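Local coordinates for protein putative hexose oxidase (Nonomuraea sp. ATCC 39727, PDB 5AWV) that probably oxidises a sugar of the glycopeptide antibiotic teicoplanin, using a covalently bound FAD, as a member of the oxygen-dependent FAD-linked oxidoreductase family, at residues A266-L271 and R378-V383. Sequence-based numbering, arbitrary orientation.
Sequences AFSRLL and RQIQAV. With N1L (2-amino-2-deoxy-beta-D-glucopyranuronic acid), chain B; MAN (alpha-D-mannopyranose), chain C.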
loop_
_atom_site.group_PDB
_atom_site.type_symbol
_atom_site.label_atom_id
_atom_site.label_comp_id
_atom_site.label_asym_id
_atom_site.label_seq_id
_atom_site.Cartn_x
_atom_site.Cartn_y
_atom_site.Cartn_z
ATOM N N ALA A 266 -10.846 -18.287 -28.435
ATOM C CA ALA A 266 -11.173 -16.918 -28.231
ATOM C C ALA A 266 -10.444 -16.365 -26.960
ATOM O O ALA A 266 -10.005 -15.245 -26.965
ATOM C CB ALA A 266 -12.667 -16.756 -28.048
ATOM N N PHE A 267 -10.417 -17.160 -25.920
ATOM C CA PHE A 267 -9.694 -16.829 -24.693
ATOM C C PHE A 267 -8.239 -16.591 -24.978
ATOM O O PHE A 267 -7.692 -15.582 -24.567
ATOM C CB PHE A 267 -9.838 -17.915 -23.654
ATOM C CG PHE A 267 -9.213 -17.560 -22.326
ATOM C CD1 PHE A 267 -9.931 -16.858 -21.382
ATOM C CD2 PHE A 267 -7.906 -17.921 -22.050
ATOM C CE1 PHE A 267 -9.349 -16.520 -20.148
ATOM C CE2 PHE A 267 -7.337 -17.604 -20.834
ATOM C CZ PHE A 267 -8.067 -16.912 -19.869
ATOM N N SER A 268 -7.589 -17.544 -25.618
ATOM C CA SER A 268 -6.243 -17.342 -26.071
ATOM C C SER A 268 -6.007 -16.117 -26.960
ATOM O O SER A 268 -5.054 -15.347 -26.716
ATOM C CB SER A 268 -5.670 -18.607 -26.703
ATOM O OG SER A 268 -4.257 -18.402 -26.870
ATOM N N ARG A 269 -6.855 -15.900 -27.956
ATOM C CA ARG A 269 -6.759 -14.690 -28.745
ATOM C C ARG A 269 -6.811 -13.382 -27.902
ATOM O O ARG A 269 -6.033 -12.442 -28.124
ATOM C CB ARG A 269 -7.849 -14.683 -29.825
ATOM C CG ARG A 269 -7.771 -13.519 -30.761
ATOM C CD ARG A 269 -6.513 -13.569 -31.615
ATOM N NE ARG A 269 -6.446 -12.368 -32.422
ATOM C CZ ARG A 269 -7.199 -12.153 -33.499
ATOM N NH1 ARG A 269 -8.124 -13.038 -33.924
ATOM N NH2 ARG A 269 -7.040 -11.029 -34.176
ATOM N N LEU A 270 -7.721 -13.311 -26.988
ATOM C CA LEU A 270 -7.860 -12.174 -26.078
ATOM C C LEU A 270 -6.533 -11.860 -25.291
ATOM O O LEU A 270 -6.069 -10.738 -25.275
ATOM C CB LEU A 270 -9.000 -12.432 -25.071
ATOM C CG LEU A 270 -9.190 -11.397 -23.940
ATOM C CD1 LEU A 270 -9.527 -10.031 -24.473
ATOM C CD2 LEU A 270 -10.299 -11.811 -23.044
ATOM N N LEU A 271 -6.019 -12.858 -24.611
ATOM C CA LEU A 271 -4.766 -12.691 -23.832
ATOM C C LEU A 271 -3.584 -12.371 -24.702
ATOM O O LEU A 271 -2.787 -11.517 -24.289
ATOM C CB LEU A 271 -4.499 -13.859 -22.900
ATOM C CG LEU A 271 -5.229 -13.768 -21.578
ATOM C CD1 LEU A 271 -6.743 -13.885 -21.715
ATOM C CD2 LEU A 271 -4.651 -14.824 -20.664
ATOM N N ARG A 378 1.917 -21.263 -23.850
ATOM C CA ARG A 378 1.805 -22.342 -22.869
ATOM C C ARG A 378 1.311 -21.854 -21.537
ATOM O O ARG A 378 0.536 -22.496 -20.858
ATOM C CB ARG A 378 3.135 -23.051 -22.722
ATOM C CG ARG A 378 3.633 -23.610 -24.072
ATOM C CD ARG A 378 4.924 -24.419 -23.982
ATOM N NE ARG A 378 4.707 -25.682 -23.305
ATOM C CZ ARG A 378 5.623 -26.627 -23.126
ATOM N NH1 ARG A 378 6.867 -26.498 -23.624
ATOM N NH2 ARG A 378 5.290 -27.720 -22.453
ATOM N N GLN A 379 1.672 -20.633 -21.204
ATOM C CA GLN A 379 1.177 -19.982 -19.998
ATOM C C GLN A 379 -0.262 -19.615 -20.123
ATOM O O GLN A 379 -1.032 -19.782 -19.198
ATOM C CB GLN A 379 2.047 -18.765 -19.659
ATOM C CG GLN A 379 3.473 -19.163 -19.164
ATOM C CD GLN A 379 4.341 -17.973 -18.792
ATOM O OE1 GLN A 379 4.896 -17.926 -17.708
ATOM N NE2 GLN A 379 4.464 -17.044 -19.665
ATOM N N ILE A 380 -0.659 -19.130 -21.302
ATOM C CA ILE A 380 -2.064 -18.829 -21.463
ATOM C C ILE A 380 -2.915 -20.125 -21.344
ATOM O O ILE A 380 -4.028 -20.086 -20.802
ATOM C CB ILE A 380 -2.321 -18.099 -22.782
ATOM C CG1 ILE A 380 -1.688 -16.687 -22.701
ATOM C CG2 ILE A 380 -3.759 -18.061 -23.159
ATOM C CD1 ILE A 380 -1.640 -15.969 -23.992
ATOM N N GLN A 381 -2.409 -21.209 -21.924
ATOM C CA GLN A 381 -3.058 -22.517 -21.803
ATOM C C GLN A 381 -3.306 -22.859 -20.330
ATOM O O GLN A 381 -4.387 -23.284 -19.948
ATOM C CB GLN A 381 -2.197 -23.590 -22.495
ATOM C CG GLN A 381 -2.905 -24.953 -22.699
ATOM C CD GLN A 381 -1.998 -26.089 -23.251
ATOM O OE1 GLN A 381 -0.807 -26.210 -22.881
ATOM N NE2 GLN A 381 -2.573 -26.959 -24.137
ATOM N N ALA A 382 -2.259 -22.684 -19.501
ATOM C CA ALA A 382 -2.343 -22.971 -18.071
ATOM C C ALA A 382 -3.343 -22.088 -17.356
ATOM O O ALA A 382 -4.112 -22.591 -16.531
ATOM C CB ALA A 382 -0.982 -22.867 -17.426
ATOM N N VAL A 383 -3.398 -20.794 -17.722
ATOM C CA VAL A 383 -4.422 -19.957 -17.138
ATOM C C VAL A 383 -5.865 -20.479 -17.485
ATOM O O VAL A 383 -6.761 -20.565 -16.624
ATOM C CB VAL A 383 -4.256 -18.496 -17.596
ATOM C CG1 VAL A 383 -5.403 -17.675 -17.185
ATOM C CG2 VAL A 383 -2.937 -17.891 -17.071
HETATM C C1 N1L B . 8.273 -27.184 -26.925
HETATM C C2 N1L B . 9.618 -27.857 -27.502
HETATM C C3 N1L B . 10.880 -27.408 -26.622
HETATM C C4 N1L B . 10.875 -25.899 -26.338
HETATM C C5 N1L B . 9.475 -25.488 -25.752
HETATM C C6 N1L B . 9.482 -24.020 -25.248
HETATM N N2 N1L B . 9.802 -29.130 -27.838
HETATM O O3 N1L B . 11.993 -27.795 -27.442
HETATM O O4 N1L B . 11.944 -25.711 -25.350
HETATM O O5 N1L B . 8.386 -25.736 -26.755
HETATM O O6B N1L B . 8.174 -23.757 -24.673
HETATM O O6A N1L B . 9.874 -23.142 -26.319
HETATM C C1 MAN C . -5.420 -30.877 -24.711
HETATM C C2 MAN C . -5.397 -29.347 -24.832
HETATM C C3 MAN C . -5.491 -28.709 -23.453
HETATM C C4 MAN C . -6.746 -29.255 -22.721
HETATM C C5 MAN C . -6.707 -30.807 -22.543
HETATM C C6 MAN C . -7.936 -31.332 -21.730
HETATM O O2 MAN C . -6.483 -28.935 -25.570
HETATM O O3 MAN C . -5.547 -27.213 -23.586
HETATM O O4 MAN C . -6.696 -28.648 -21.504
HETATM O O5 MAN C . -6.558 -31.426 -23.860
HETATM O O6 MAN C . -9.106 -31.442 -22.601
#
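Arg378 NH1 is gripped twice: it donates to O6B of the bound aminoglucuronic acid at 3.2 Å, the N-H...O angle being 159°, and is salt-bridged to Glu455. Its residue sits on the outer side of a helix-helix packing between helices 264-280 and 377-387; the axes of 266-271 and 378-383 approach to 10.1 Å, their N-to-C directions 125° apart. The first helix also packs on strands 291-298 and 309-316 of the seven-stranded antiparallel sheet. Beta-branched Ile380 suits the centre because it spreads two arms: CG2 lies 3.8 Å from Ser268 OG, which is hydrogen-bonded to Arg272 of its own helix, while CD1 slides past Leu271 to touch CB at 3.7 Å. The Phe267 ring, swung out by a CG anti to the backbone N (chi1 -175°), presents its edge to Val383, which offers it a methyl, CG1 lying 3.9 Å from CZ; Leu271 CD1 lies over one face, toward the rim. No hydrogen bond joins the two segments. Arg378 and Gln381 turn instead to sugars, their length letting them reach outward: Gln381, extended beyond CG, meets mannose O3 through NE2 in a weak hydrogen bond of 3.0 Å.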